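Local coordinates for molybdopterin-guanine dinucleotide biosynthesis protein A (MobA) (PDB 3NGW), which probably transfers a nucleotide from GTP to molybdopterin during biosynthesis of the molybdenum cofactor, as expected of a metal-dependent nucleotidyltransferase, at residues I29-V32 with L33-S37; D47-Q50 with A51-S55; L104-E107 with G108-G112; E164-R167 with K168-K171. All blocks are in the same frame, centred on the assembly; numbering follows the deposited sequence.

Contact 1 (I29-V32 with L33-S37); sequences IEWV and LEKYS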
ATOM      1  N   ILE A  29       2.142  12.258   3.359  1.00 34.08           N
ATOM      2  CA  ILE A  29       3.430  11.649   3.053  1.00 34.42           C
ATOM      3  C   ILE A  29       4.320  11.597   4.298  1.00 33.03           C
ATOM      4  O   ILE A  29       5.069  10.641   4.484  1.00 36.31           O
ATOM      5  CB  ILE A  29       4.172  12.394   1.927  1.00 30.97           C
ATOM      6  CG1 ILE A  29       5.482  11.676   1.625  1.00 30.97           C
ATOM      7  CG2 ILE A  29       4.404  13.845   2.314  1.00 35.06           C
ATOM      8  CD1 ILE A  29       5.302  10.224   1.137  1.00 25.68           C
ATOM      9  N   GLU A  30       4.228  12.605   5.161  1.00 35.43           N
ATOM     10  CA  GLU A  30       5.044  12.614   6.370  1.00 40.26           C
ATOM     11  C   GLU A  30       4.505  11.598   7.370  1.00 39.24           C
ATOM     12  O   GLU A  30       5.250  11.074   8.197  1.00 45.92           O
ATOM     13  CB  GLU A  30       5.089  14.023   6.964  1.00 40.90           C
ATOM     14  CG  GLU A  30       5.433  15.053   5.900  1.00 52.34           C
ATOM     15  CD  GLU A  30       5.700  16.449   6.432  1.00 55.74           C
ATOM     16  OE1 GLU A  30       5.106  16.836   7.467  1.00 49.19           O
ATOM     17  OE2 GLU A  30       6.494  17.166   5.779  1.00 47.77           O
ATOM     18  N   TRP A  31       3.214  11.309   7.279  1.00 35.58           N
ATOM     19  CA  TRP A  31       2.604  10.320   8.152  1.00 34.60           C
ATOM     20  C   TRP A  31       3.191   8.935   7.895  1.00 35.23           C
ATOM     21  O   TRP A  31       3.619   8.261   8.828  1.00 45.94           O
ATOM     22  CB  TRP A  31       1.099  10.256   7.919  1.00 39.89           C
ATOM     23  CG  TRP A  31       0.293  11.082   8.859  1.00 43.82           C
ATOM     24  CD1 TRP A  31       0.085  12.436   8.811  1.00 39.53           C
ATOM     25  CD2 TRP A  31      -0.437  10.603   9.995  1.00 49.35           C
ATOM     26  NE1 TRP A  31      -0.733  12.828   9.851  1.00 41.87           N
ATOM     27  CE2 TRP A  31      -1.062  11.725  10.593  1.00 47.35           C
ATOM     28  CE3 TRP A  31      -0.615   9.337  10.571  1.00 52.82           C
ATOM     29  CZ2 TRP A  31      -1.864  11.610  11.737  1.00 56.13           C
ATOM     30  CZ3 TRP A  31      -1.414   9.224  11.711  1.00 51.63           C
ATOM     31  CH2 TRP A  31      -2.023  10.356  12.282  1.00 50.39           C
ATOM     32  N   VAL A  32       3.196   8.509   6.631  1.00 35.80           N
ATOM     33  CA  VAL A  32       3.718   7.192   6.270  1.00 38.05           C
ATOM     34  C   VAL A  32       5.243   7.137   6.344  1.00 35.74           C
ATOM     35  O   VAL A  32       5.817   6.085   6.604  1.00 39.23           O
ATOM     36  CB  VAL A  32       3.220   6.746   4.855  1.00 36.82           C
ATOM     37  CG1 VAL A  32       1.700   6.627   4.866  1.00 28.93           C
ATOM     38  CG2 VAL A  32       3.664   7.735   3.784  1.00 34.28           C
ATOM     39  N   LEU A  33       5.890   8.276   6.128  1.00 36.03           N
ATOM     40  CA  LEU A  33       7.338   8.362   6.210  1.00 35.11           C
ATOM     41  C   LEU A  33       7.735   7.950   7.627  1.00 39.09           C
ATOM     42  O   LEU A  33       8.540   7.037   7.810  1.00 37.76           O
ATOM     43  CB  LEU A  33       7.781   9.797   5.917  1.00 35.27           C
ATOM     44  CG  LEU A  33       8.753  10.106   4.770  1.00 37.29           C
ATOM     45  CD1 LEU A  33       8.663   9.082   3.669  1.00 26.76           C
ATOM     46  CD2 LEU A  33       8.446  11.507   4.226  1.00 33.88           C
ATOM     47  N   GLU A  34       7.144   8.610   8.624  1.00 37.43           N
ATOM     48  CA  GLU A  34       7.403   8.314  10.038  1.00 36.48           C
ATOM     49  C   GLU A  34       7.062   6.887  10.419  1.00 33.62           C
ATOM     50  O   GLU A  34       7.854   6.199  11.055  1.00 36.77           O
ATOM     51  CB  GLU A  34       6.563   9.217  10.945  1.00 33.51           C
ATOM     52  CG  GLU A  34       7.067  10.616  11.120  1.00 47.80           C
ATOM     53  CD  GLU A  34       6.099  11.484  11.925  1.00 43.73           C
ATOM     54  OE1 GLU A  34       5.525  10.988  12.919  1.00 33.99           O
ATOM     55  OE2 GLU A  34       5.935  12.669  11.568  1.00 40.31           O
ATOM     56  N   LYS A  35       5.860   6.467  10.040  1.00 37.04           N
ATOM     57  CA  LYS A  35       5.348   5.139  10.370  1.00 36.12           C
ATOM     58  C   LYS A  35       6.155   3.946   9.843  1.00 35.55           C
ATOM     59  O   LYS A  35       6.276   2.934  10.529  1.00 41.22           O
ATOM     60  CB  LYS A  35       3.891   5.025   9.897  1.00 35.91           C
ATOM     61  CG  LYS A  35       3.266   3.654  10.118  1.00 30.06           C
ATOM     62  CD  LYS A  35       1.879   3.530   9.499  1.00 43.64           C
ATOM     63  CE  LYS A  35       0.798   4.211  10.322  1.00 43.06           C
ATOM     64  NZ  LYS A  35       0.936   5.682  10.299  1.00 61.74           N
ATOM     65  N   TYR A  36       6.726   4.082   8.650  1.00 34.20           N
ATOM     66  CA  TYR A  36       7.462   2.998   8.021  1.00 32.85           C
ATOM     67  C   TYR A  36       8.972   3.158   7.975  1.00 33.82           C
ATOM     68  O   TYR A  36       9.670   2.290   7.440  1.00 29.70           O
ATOM     69  CB  TYR A  36       6.939   2.798   6.590  1.00 37.49           C
ATOM     70  CG  TYR A  36       5.452   2.509   6.513  1.00 28.18           C
ATOM     71  CD1 TYR A  36       4.921   1.320   7.026  1.00 32.09           C
ATOM     72  CD2 TYR A  36       4.574   3.443   5.971  1.00 29.09           C
ATOM     73  CE1 TYR A  36       3.544   1.071   7.001  1.00 29.14           C
ATOM     74  CE2 TYR A  36       3.202   3.211   5.943  1.00 33.43           C
ATOM     75  CZ  TYR A  36       2.693   2.026   6.461  1.00 35.25           C
ATOM     76  OH  TYR A  36       1.335   1.814   6.456  1.00 35.74           O
ATOM     77  N   SER A  37       9.494   4.257   8.510  1.00 31.06           N
ATOM     78  CA  SER A  37      10.946   4.451   8.480  1.00 42.55           C
ATOM     79  C   SER A  37      11.736   3.346   9.200  1.00 38.00           C
ATOM     80  O   SER A  37      12.845   3.008   8.787  1.00 46.92           O
ATOM     81  CB  SER A  37      11.336   5.837   9.044  1.00 39.44           C
ATOM     82  OG  SER A  37      10.892   6.023  10.372  1.00 54.82           O
TER
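V32 and Y36, one turn apart on helix 28-36, make the tight part of this contact. V32 CB lies 3.7 Å from Y36 CE2, near the plane of the ring and at its edge, with CG1 beside it. The ring gets there because Y36 CG stands anti to its own carbonyl carbon (chi1 -57°). Both side chains also rest on V5 of strand 2-6, so this buried side seats the helix on the central sheet of the GT-A-type fold. I29 and L33 extend it with a lighter touch, I29 CG1 to L33 CD2 at 3.9 Å, beside Y58.

The other side is looser and polar. K35 bends at its last two torsions, bringing its NZ to the indole edge, 4.0 Å from W31 CE3; its hydrogen bond, however, goes to P94 O, while W31 NE1 bonds to L23 O and the cation-pi partner of the indole is K26. E30 and E34 keep their charges apart, E30 OE1 being 5.9 Å from E34 OE2, and turn to Y58 and K26 respectively. The chemistry thus implies an amphipathic helix: carbon packs inward, while the polar ends look beyond the helix for their partners.

Contact 2 (D47-Q50 with A51-S55); sequences DEKQ and AEKLS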
ATOM      1  N   ASP A  47       5.495   7.915 -11.002  1.00 39.73           N
ATOM      2  CA  ASP A  47       6.487   8.102 -12.060  1.00 38.42           C
ATOM      3  C   ASP A  47       7.737   8.729 -11.470  1.00 37.52           C
ATOM      4  O   ASP A  47       7.721   9.211 -10.340  1.00 38.53           O
ATOM      5  CB  ASP A  47       5.934   8.984 -13.183  1.00 42.13           C
ATOM      6  CG  ASP A  47       5.485  10.339 -12.692  1.00 39.39           C
ATOM      7  OD1 ASP A  47       4.741  11.017 -13.425  1.00 51.05           O
ATOM      8  OD2 ASP A  47       5.879  10.731 -11.580  1.00 51.64           O
ATOM      9  N   GLU A  48       8.819   8.711 -12.238  1.00 34.35           N
ATOM     10  CA  GLU A  48      10.099   9.249 -11.796  1.00 33.66           C
ATOM     11  C   GLU A  48      10.006  10.725 -11.426  1.00 37.23           C
ATOM     12  O   GLU A  48      10.743  11.215 -10.572  1.00 44.26           O
ATOM     13  CB  GLU A  48      11.143   9.026 -12.893  1.00 33.77           C
ATOM     14  CG  GLU A  48      12.523   9.568 -12.583  1.00 49.18           C
ATOM     15  CD  GLU A  48      13.585   9.048 -13.546  1.00 56.87           C
ATOM     16  OE1 GLU A  48      13.333   9.021 -14.771  1.00 65.21           O
ATOM     17  OE2 GLU A  48      14.682   8.676 -13.080  1.00 59.53           O
ATOM     18  N   LYS A  49       9.087  11.428 -12.071  1.00 37.34           N
ATOM     19  CA  LYS A  49       8.877  12.843 -11.812  1.00 36.17           C
ATOM     20  C   LYS A  49       8.499  13.040 -10.338  1.00 32.86           C
ATOM     21  O   LYS A  49       9.075  13.876  -9.643  1.00 34.22           O
ATOM     22  CB  LYS A  49       7.775  13.353 -12.739  1.00 35.99           C
ATOM     23  CG  LYS A  49       7.484  14.838 -12.660  1.00 53.56           C
ATOM     24  CD  LYS A  49       6.691  15.313 -13.884  1.00 53.99           C
ATOM     25  CE  LYS A  49       5.345  14.606 -14.020  1.00 55.26           C
ATOM     26  NZ  LYS A  49       4.549  15.176 -15.143  1.00 51.94           N
ATOM     27  N   GLN A  50       7.534  12.258  -9.865  1.00 31.44           N
ATOM     28  CA  GLN A  50       7.105  12.341  -8.479  1.00 29.16           C
ATOM     29  C   GLN A  50       8.245  11.921  -7.543  1.00 33.15           C
ATOM     30  O   GLN A  50       8.466  12.535  -6.502  1.00 35.40           O
ATOM     31  CB  GLN A  50       5.874  11.450  -8.244  1.00 31.14           C
ATOM     32  CG  GLN A  50       5.469  11.370  -6.776  1.00 33.48           C
ATOM     33  CD  GLN A  50       4.187  10.623  -6.552  1.00 29.37           C
ATOM     34  OE1 GLN A  50       3.951   9.581  -7.159  1.00 36.85           O
ATOM     35  NE2 GLN A  50       3.350  11.142  -5.662  1.00 25.28           N
ATOM     36  N   ALA A  51       8.970  10.873  -7.919  1.00 39.56           N
ATOM     37  CA  ALA A  51      10.087  10.393  -7.113  1.00 39.41           C
ATOM     38  C   ALA A  51      11.105  11.509  -6.956  1.00 36.13           C
ATOM     39  O   ALA A  51      11.669  11.696  -5.881  1.00 39.37           O
ATOM     40  CB  ALA A  51      10.739   9.180  -7.776  1.00 31.86           C
ATOM     41  N   GLU A  52      11.350  12.255  -8.027  1.00 44.18           N
ATOM     42  CA  GLU A  52      12.308  13.351  -7.946  1.00 45.23           C
ATOM     43  C   GLU A  52      11.807  14.456  -7.022  1.00 38.22           C
ATOM     44  O   GLU A  52      12.575  14.986  -6.220  1.00 41.54           O
ATOM     45  CB  GLU A  52      12.598  13.935  -9.332  1.00 49.86           C
ATOM     46  CG  GLU A  52      13.602  13.156 -10.162  1.00 64.78           C
ATOM     47  CD  GLU A  52      13.910  13.853 -11.479  1.00 78.55           C
ATOM     48  OE1 GLU A  52      14.345  15.028 -11.436  1.00 87.31           O
ATOM     49  OE2 GLU A  52      13.720  13.238 -12.554  1.00 77.91           O
ATOM     50  N   LYS A  53      10.528  14.803  -7.120  1.00 39.64           N
ATOM     51  CA  LYS A  53       9.993  15.853  -6.261  1.00 37.45           C
ATOM     52  C   LYS A  53       9.974  15.425  -4.798  1.00 38.36           C
ATOM     53  O   LYS A  53      10.313  16.205  -3.915  1.00 42.75           O
ATOM     54  CB  LYS A  53       8.594  16.271  -6.719  1.00 39.14           C
ATOM     55  CG  LYS A  53       8.600  16.945  -8.090  1.00 56.41           C
ATOM     56  CD  LYS A  53       7.198  17.134  -8.677  1.00 58.78           C
ATOM     57  CE  LYS A  53       7.270  17.743 -10.079  1.00 60.96           C
ATOM     58  NZ  LYS A  53       5.950  17.864 -10.767  1.00 67.06           N
ATOM     59  N   LEU A  54       9.607  14.183  -4.526  1.00 40.50           N
ATOM     60  CA  LEU A  54       9.591  13.758  -3.145  1.00 37.51           C
ATOM     61  C   LEU A  54      11.010  13.595  -2.596  1.00 34.86           C
ATOM     62  O   LEU A  54      11.292  14.066  -1.505  1.00 38.10           O
ATOM     63  CB  LEU A  54       8.791  12.461  -2.989  1.00 36.89           C
ATOM     64  CG  LEU A  54       7.300  12.555  -3.371  1.00 47.41           C
ATOM     65  CD1 LEU A  54       6.638  11.220  -3.127  1.00 26.97           C
ATOM     66  CD2 LEU A  54       6.582  13.655  -2.571  1.00 42.99           C
ATOM     67  N   SER A  55      11.906  12.956  -3.348  1.00 42.74           N
ATOM     68  CA  SER A  55      13.282  12.734  -2.879  1.00 43.05           C
ATOM     69  C   SER A  55      14.043  14.018  -2.574  1.00 38.79           C
ATOM     70  O   SER A  55      14.982  14.017  -1.773  1.00 44.01           O
ATOM     71  CB  SER A  55      14.088  11.917  -3.891  1.00 37.03           C
ATOM     72  OG  SER A  55      14.381  12.702  -5.031  1.00 63.13           O
TER
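Q50 and L54 run side by side in the same direction, with Q50 CG 3.8 Å from L54 CD1. The glutamine chain is fully extended, its CG anti to the backbone N (chi1 174°), which lays its methylenes along the leucine. Behind them the backbone is closely fitted: L54 N donates to Q50 O at 2.8 Å, nearly straight along the carbonyl, and L54 CG sits 3.3 Å from that same oxygen. Two further pairs line the outer side. E52 reaches back over E48, placing its OE2 3.9 Å from E48 CG, with the two carboxylates turned at right angles (89°). K49 and K53 point the same way, and K53 NZ lies 3.9 Å from K49 CG. In each pair the charged end of the later residue rests against a methylene of the earlier one, while the like-charged atoms stay out of contact.

All this belongs to the helix of a beta-alpha-beta unit, strand 40-44, helix 48-55 and strand 62-63, and the inner side chains A51 and L54 press on F62 of the last strand. With an alanine in place of L54, a gap would probably open between F62 and the Q50 methylenes, and the glutamine chain would lose its neighbour along one side.

Further out, the amide of Q50 is held by R46 N, which donates to its OE1, and more weakly by V7 O. The first turn is fixed by D47 at the N-cap: its OD2 accepts from Q50 N at 2.8 Å (N-H...O 163°), while A51 N donates to D47 O at 3.2 Å, in the carbonyl plane.

Contact 3 (L104-E107 with G108-G112); sequences LYKE and GEKAG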
ATOM      1  N   LEU A 104       1.005  -9.942   8.760  1.00 44.90           N
ATOM      2  CA  LEU A 104       0.765 -10.285   7.362  1.00 41.43           C
ATOM      3  C   LEU A 104       2.012 -10.816   6.659  1.00 43.05           C
ATOM      4  O   LEU A 104       1.940 -11.812   5.936  1.00 44.88           O
ATOM      5  CB  LEU A 104       0.215  -9.069   6.605  1.00 37.84           C
ATOM      6  CG  LEU A 104      -1.209  -8.644   6.987  1.00 47.04           C
ATOM      7  CD1 LEU A 104      -1.637  -7.420   6.190  1.00 34.64           C
ATOM      8  CD2 LEU A 104      -2.166  -9.814   6.729  1.00 37.19           C
ATOM      9  N   TYR A 105       3.148 -10.157   6.875  1.00 40.92           N
ATOM     10  CA  TYR A 105       4.409 -10.559   6.254  1.00 40.87           C
ATOM     11  C   TYR A 105       4.848 -11.941   6.708  1.00 46.93           C
ATOM     12  O   TYR A 105       5.150 -12.817   5.892  1.00 43.65           O
ATOM     13  CB  TYR A 105       5.517  -9.567   6.595  1.00 40.65           C
ATOM     14  CG  TYR A 105       6.750  -9.746   5.749  1.00 43.92           C
ATOM     15  CD1 TYR A 105       6.741  -9.403   4.403  1.00 40.73           C
ATOM     16  CD2 TYR A 105       7.926 -10.265   6.291  1.00 49.75           C
ATOM     17  CE1 TYR A 105       7.871  -9.570   3.610  1.00 48.23           C
ATOM     18  CE2 TYR A 105       9.071 -10.439   5.506  1.00 44.59           C
ATOM     19  CZ  TYR A 105       9.034 -10.088   4.163  1.00 52.85           C
ATOM     20  OH  TYR A 105      10.146 -10.247   3.363  1.00 45.07           O
ATOM     21  N   LYS A 106       4.891 -12.126   8.021  1.00 46.79           N
ATOM     22  CA  LYS A 106       5.300 -13.396   8.608  1.00 47.02           C
ATOM     23  C   LYS A 106       4.394 -14.514   8.104  1.00 48.49           C
ATOM     24  O   LYS A 106       4.871 -15.525   7.591  1.00 51.50           O
ATOM     25  CB  LYS A 106       5.227 -13.306  10.137  1.00 46.79           C
ATOM     26  CG  LYS A 106       5.830 -14.492  10.861  1.00 56.74           C
ATOM     27  CD  LYS A 106       5.566 -14.414  12.362  1.00 69.54           C
ATOM     28  CE  LYS A 106       4.080 -14.617  12.678  1.00 78.32           C
ATOM     29  NZ  LYS A 106       3.803 -14.635  14.148  1.00 84.10           N
ATOM     30  N   GLU A 107       3.086 -14.321   8.248  1.00 46.65           N
ATOM     31  CA  GLU A 107       2.119 -15.315   7.810  1.00 45.87           C
ATOM     32  C   GLU A 107       2.214 -15.545   6.314  1.00 50.28           C
ATOM     33  O   GLU A 107       2.073 -16.671   5.838  1.00 52.09           O
ATOM     34  CB  GLU A 107       0.697 -14.882   8.168  1.00 54.41           C
ATOM     35  CG  GLU A 107       0.324 -15.127   9.622  1.00 64.16           C
ATOM     36  CD  GLU A 107       0.425 -16.597  10.005  1.00 62.08           C
ATOM     37  OE1 GLU A 107      -0.291 -17.424   9.406  1.00 48.60           O
ATOM     38  OE2 GLU A 107       1.227 -16.918  10.906  1.00 75.32           O
ATOM     39  N   GLY A 108       2.456 -14.471   5.574  1.00 49.62           N
ATOM     40  CA  GLY A 108       2.561 -14.588   4.137  1.00 42.84           C
ATOM     41  C   GLY A 108       3.756 -15.429   3.743  1.00 46.29           C
ATOM     42  O   GLY A 108       3.634 -16.342   2.925  1.00 43.93           O
ATOM     43  N   GLU A 109       4.911 -15.117   4.326  1.00 40.07           N
ATOM     44  CA  GLU A 109       6.150 -15.836   4.036  1.00 47.70           C
ATOM     45  C   GLU A 109       6.050 -17.320   4.375  1.00 55.71           C
ATOM     46  O   GLU A 109       6.394 -18.169   3.559  1.00 65.30           O
ATOM     47  CB  GLU A 109       7.327 -15.224   4.807  1.00 39.53           C
ATOM     48  CG  GLU A 109       7.800 -13.869   4.297  1.00 40.35           C
ATOM     49  CD  GLU A 109       8.830 -13.964   3.170  1.00 56.08           C
ATOM     50  OE1 GLU A 109      10.000 -14.314   3.444  1.00 53.85           O
ATOM     51  OE2 GLU A 109       8.476 -13.688   2.002  1.00 53.37           O
ATOM     52  N   LYS A 110       5.577 -17.638   5.574  1.00 55.87           N
ATOM     53  CA  LYS A 110       5.468 -19.036   5.961  1.00 59.91           C
ATOM     54  C   LYS A 110       4.456 -19.781   5.098  1.00 60.43           C
ATOM     55  O   LYS A 110       4.711 -20.904   4.670  1.00 63.83           O
ATOM     56  CB  LYS A 110       5.091 -19.162   7.443  1.00 53.64           C
ATOM     57  CG  LYS A 110       3.719 -18.625   7.781  1.00 73.91           C
ATOM     58  CD  LYS A 110       3.278 -19.029   9.187  1.00 72.07           C
ATOM     59  CE  LYS A 110       4.110 -18.360  10.268  1.00 76.63           C
ATOM     60  NZ  LYS A 110       3.573 -18.651  11.628  1.00 73.84           N
ATOM     61  N   ALA A 111       3.320 -19.148   4.827  1.00 61.32           N
ATOM     62  CA  ALA A 111       2.257 -19.763   4.029  1.00 53.58           C
ATOM     63  C   ALA A 111       2.694 -20.275   2.658  1.00 58.43           C
ATOM     64  O   ALA A 111       2.078 -21.189   2.108  1.00 47.85           O
ATOM     65  CB  ALA A 111       1.103 -18.784   3.863  1.00 58.26           C
ATOM     66  N   GLY A 112       3.752 -19.686   2.105  1.00 59.02           N
ATOM     67  CA  GLY A 112       4.230 -20.102   0.794  1.00 56.65           C
ATOM     68  C   GLY A 112       3.166 -19.916  -0.279  1.00 58.40           C
ATOM     69  O   GLY A 112       2.744 -20.872  -0.932  1.00 63.15           O
TER
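E107 and K110 form a salt bridge on the last turns of helix 98-111, which packs against strand 115-119 of the central mixed beta sheet of this alpha/beta fold. The charged contact is a single one: K110 NZ meets E107 OE2 at 3.0 Å on the syn side, 28° out of the carboxylate plane. Both chains curl to reach it. E107 bends at chi2, and K110 CG sits between its backbone N and carbonyl carbon (chi1 65°), which sends the lysine chain back toward E107. K106 runs alongside K110 with its NZ 4.7 Å from K110 NZ, so the carboxylate probably also eases a like-charge approach. Replacing E107 by an alanine would probably leave the K110 ammonium without its mate next to that of K106, and free to turn.

The aromatic contact lies between Y105 and E109, which point the same way. E109 CG hangs over one face of the ring, 4.0 Å from the centroid of Y105, in a CH-pi contact, and the carboxylate continues nearly parallel to the ring (6°). The hydroxyls of Y129 and S85 bond to E109 OE2 and hold that flat group in place.

Backbone bonds of the usual helical spacing run beneath, among them E109 N to Y105 O at 2.8 Å. Beyond A111 the helix gives out: G112 has positive phi, and its N makes just a weak bond, 3.4 Å long, to G108 O and another like it to E109 O.

Contact 4 (E164-R167 with K168-K171); sequences EKLR and KFDK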
ATOM      1  N   GLU A 164     -10.936 -10.799  10.522  1.00 60.97           N
ATOM      2  CA  GLU A 164     -11.215 -11.008  11.937  1.00 61.41           C
ATOM      3  C   GLU A 164      -9.992 -11.509  12.700  1.00 61.71           C
ATOM      4  O   GLU A 164      -9.826 -11.208  13.879  1.00 66.23           O
ATOM      5  CB  GLU A 164     -12.372 -11.992  12.111  1.00 65.93           C
ATOM      6  CG  GLU A 164     -13.732 -11.416  11.741  1.00 83.77           C
ATOM      7  CD  GLU A 164     -14.245 -10.403  12.760  1.00 91.92           C
ATOM      8  OE1 GLU A 164     -13.522  -9.430  13.058  1.00 92.60           O
ATOM      9  OE2 GLU A 164     -15.377 -10.578  13.265  1.00101.89           O
ATOM     10  N   LYS A 165      -9.134 -12.267  12.028  1.00 60.86           N
ATOM     11  CA  LYS A 165      -7.935 -12.790  12.662  1.00 54.79           C
ATOM     12  C   LYS A 165      -6.919 -11.687  12.921  1.00 57.65           C
ATOM     13  O   LYS A 165      -5.869 -11.931  13.511  1.00 59.72           O
ATOM     14  CB  LYS A 165      -7.311 -13.879  11.785  1.00 63.49           C
ATOM     15  CG  LYS A 165      -8.052 -15.206  11.837  1.00 69.10           C
ATOM     16  CD  LYS A 165      -7.469 -16.223  10.865  1.00 68.46           C
ATOM     17  CE  LYS A 165      -7.787 -17.664  11.288  1.00 80.92           C
ATOM     18  NZ  LYS A 165      -9.240 -17.937  11.546  1.00 71.27           N
ATOM     19  N   LEU A 166      -7.238 -10.469  12.494  1.00 56.44           N
ATOM     20  CA  LEU A 166      -6.331  -9.338  12.672  1.00 54.69           C
ATOM     21  C   LEU A 166      -6.732  -8.393  13.799  1.00 46.99           C
ATOM     22  O   LEU A 166      -5.967  -7.499  14.159  1.00 45.50           O
ATOM     23  CB  LEU A 166      -6.222  -8.545  11.364  1.00 47.28           C
ATOM     24  CG  LEU A 166      -5.691  -9.298  10.141  1.00 52.46           C
ATOM     25  CD1 LEU A 166      -5.896  -8.449   8.897  1.00 44.51           C
ATOM     26  CD2 LEU A 166      -4.217  -9.634  10.336  1.00 44.86           C
ATOM     27  N   ARG A 167      -7.924  -8.585  14.357  1.00 50.41           N
ATOM     28  CA  ARG A 167      -8.395  -7.713  15.436  1.00 54.22           C
ATOM     29  C   ARG A 167      -7.531  -7.783  16.697  1.00 54.77           C
ATOM     30  O   ARG A 167      -7.538  -6.860  17.519  1.00 54.04           O
ATOM     31  CB  ARG A 167      -9.853  -8.027  15.788  1.00 49.34           C
ATOM     32  CG  ARG A 167     -10.867  -7.514  14.774  1.00 55.02           C
ATOM     33  CD  ARG A 167     -12.290  -7.750  15.252  1.00 57.84           C
ATOM     34  NE  ARG A 167     -13.301  -7.236  14.323  1.00 60.88           N
ATOM     35  CZ  ARG A 167     -13.554  -5.946  14.116  1.00 63.03           C
ATOM     36  NH1 ARG A 167     -12.871  -5.016  14.770  1.00 58.98           N
ATOM     37  NH2 ARG A 167     -14.503  -5.585  13.259  1.00 51.84           N
ATOM     38  N   LYS A 168      -6.791  -8.876  16.850  1.00 52.16           N
ATOM     39  CA  LYS A 168      -5.916  -9.039  18.005  1.00 56.37           C
ATOM     40  C   LYS A 168      -4.747  -8.058  17.910  1.00 58.37           C
ATOM     41  O   LYS A 168      -4.059  -7.792  18.897  1.00 58.27           O
ATOM     42  CB  LYS A 168      -5.396 -10.482  18.082  1.00 59.90           C
ATOM     43  CG  LYS A 168      -4.845 -11.013  16.765  1.00 70.63           C
ATOM     44  CD  LYS A 168      -4.346 -12.451  16.875  1.00 58.67           C
ATOM     45  CE  LYS A 168      -3.136 -12.558  17.792  1.00 68.07           C
ATOM     46  NZ  LYS A 168      -2.476 -13.900  17.718  1.00 76.50           N
ATOM     47  N   PHE A 169      -4.538  -7.512  16.717  1.00 54.80           N
ATOM     48  CA  PHE A 169      -3.460  -6.563  16.483  1.00 45.92           C
ATOM     49  C   PHE A 169      -4.044  -5.182  16.278  1.00 50.40           C
ATOM     50  O   PHE A 169      -3.366  -4.180  16.483  1.00 54.98           O
ATOM     51  CB  PHE A 169      -2.672  -6.960  15.239  1.00 47.35           C
ATOM     52  CG  PHE A 169      -2.104  -8.346  15.296  1.00 45.67           C
ATOM     53  CD1 PHE A 169      -1.112  -8.670  16.221  1.00 41.14           C
ATOM     54  CD2 PHE A 169      -2.542  -9.326  14.409  1.00 45.51           C
ATOM     55  CE1 PHE A 169      -0.560  -9.953  16.258  1.00 39.64           C
ATOM     56  CE2 PHE A 169      -2.000 -10.610  14.436  1.00 42.26           C
ATOM     57  CZ  PHE A 169      -1.005 -10.926  15.362  1.00 36.49           C
ATOM     58  N   ASP A 170      -5.309  -5.143  15.865  1.00 55.68           N
ATOM     59  CA  ASP A 170      -6.007  -3.888  15.618  1.00 54.74           C
ATOM     60  C   ASP A 170      -7.474  -4.006  16.019  1.00 49.03           C
ATOM     61  O   ASP A 170      -8.304  -4.470  15.237  1.00 55.43           O
ATOM     62  CB  ASP A 170      -5.897  -3.517  14.138  1.00 49.77           C
ATOM     63  CG  ASP A 170      -6.439  -2.136  13.841  1.00 46.93           C
ATOM     64  OD1 ASP A 170      -6.323  -1.697  12.682  1.00 53.47           O
ATOM     65  OD2 ASP A 170      -6.979  -1.488  14.762  1.00 58.10           O
ATOM     66  N   LYS A 171      -7.778  -3.583  17.245  1.00 55.49           N
ATOM     67  CA  LYS A 171      -9.132  -3.635  17.807  1.00 62.23           C
ATOM     68  C   LYS A 171     -10.260  -3.225  16.866  1.00 61.02           C
ATOM     69  O   LYS A 171     -11.197  -3.991  16.642  1.00 63.11           O
ATOM     70  CB  LYS A 171      -9.209  -2.759  19.066  1.00 70.35           C
ATOM     71  CG  LYS A 171      -8.864  -3.462  20.381  1.00 75.57           C
ATOM     72  CD  LYS A 171     -10.099  -4.094  21.043  1.00 77.11           C
ATOM     73  CE  LYS A 171     -11.116  -3.040  21.505  1.00 74.29           C
ATOM     74  NZ  LYS A 171     -12.294  -3.636  22.204  1.00 52.39           N
TER
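R167 stretches from CG to NE and presents the edge of its guanidinium to two oxygens. On one flank NH1 reaches K171 O, 2.7 Å away and near the guanidinium plane, though the N-H is so poorly aimed (124°) that the bond counts as weak. At NE the group meets the syn lone pair of E164 OE1 in a salt bridge, tilted slightly from the plane. The guanidinium therefore bridges a side chain before it and a backbone carbonyl after it, which probably limits its rotation, with the salt bridge carrying most of the hold.

F169 is oriented differently. With its CG anti to the carbonyl carbon (chi1 -57°), the ring lies back toward L166, whose CD2 is 4.4 Å from F169 CD2, a loose apolar touch. K168 CG lies over one ring face, offset toward the rim; the same CG lies 3.5 Å from K165 O, and CD continues past it.

The backbone between these side chains is a type I beta turn, L166 to F169, starting at the last residue of the 3-10 segment 164-166 in the loop between strand 158-162 and helix 182-194. L166 O closes it with two bonds: F169 N at 2.9 Å, well above the carbonyl plane, and D170 N at 3.0 Å, within that plane. A CA-H...O contact adds to them, R167 CA to D170 O at 3.3 Å.

Beneath the turn, L166 and F169 both touch H103 of helix 98-111, where F169 also meets V100. The carboxylate of D170 is held within the loop, OD1 bonding to S175 OG and OD2 weakly to I174 N.

In the fold
From the N terminus, contact 1 comes first, on helix 28-36 between the small hairpin of strands 22-23 and 26-27 and strand 40-44. Contact 2 follows on helix 48-55, the connection from strand 40-44 to strand 62-63; its nearest atoms are about 5 Å from contact 1. Contact 3, on helix 98-111, lies across the chain's centre from contact 2, about 31 Å between centres. Contact 4 closes a turn after strand 158-162. All four are short-range and follow in series, so none nests in or crosses another. Contacts 3 and 4 alone touch, through L104 CD2 and L166 CD2 at 4.2 Å, joining the late loop to helix 98-111.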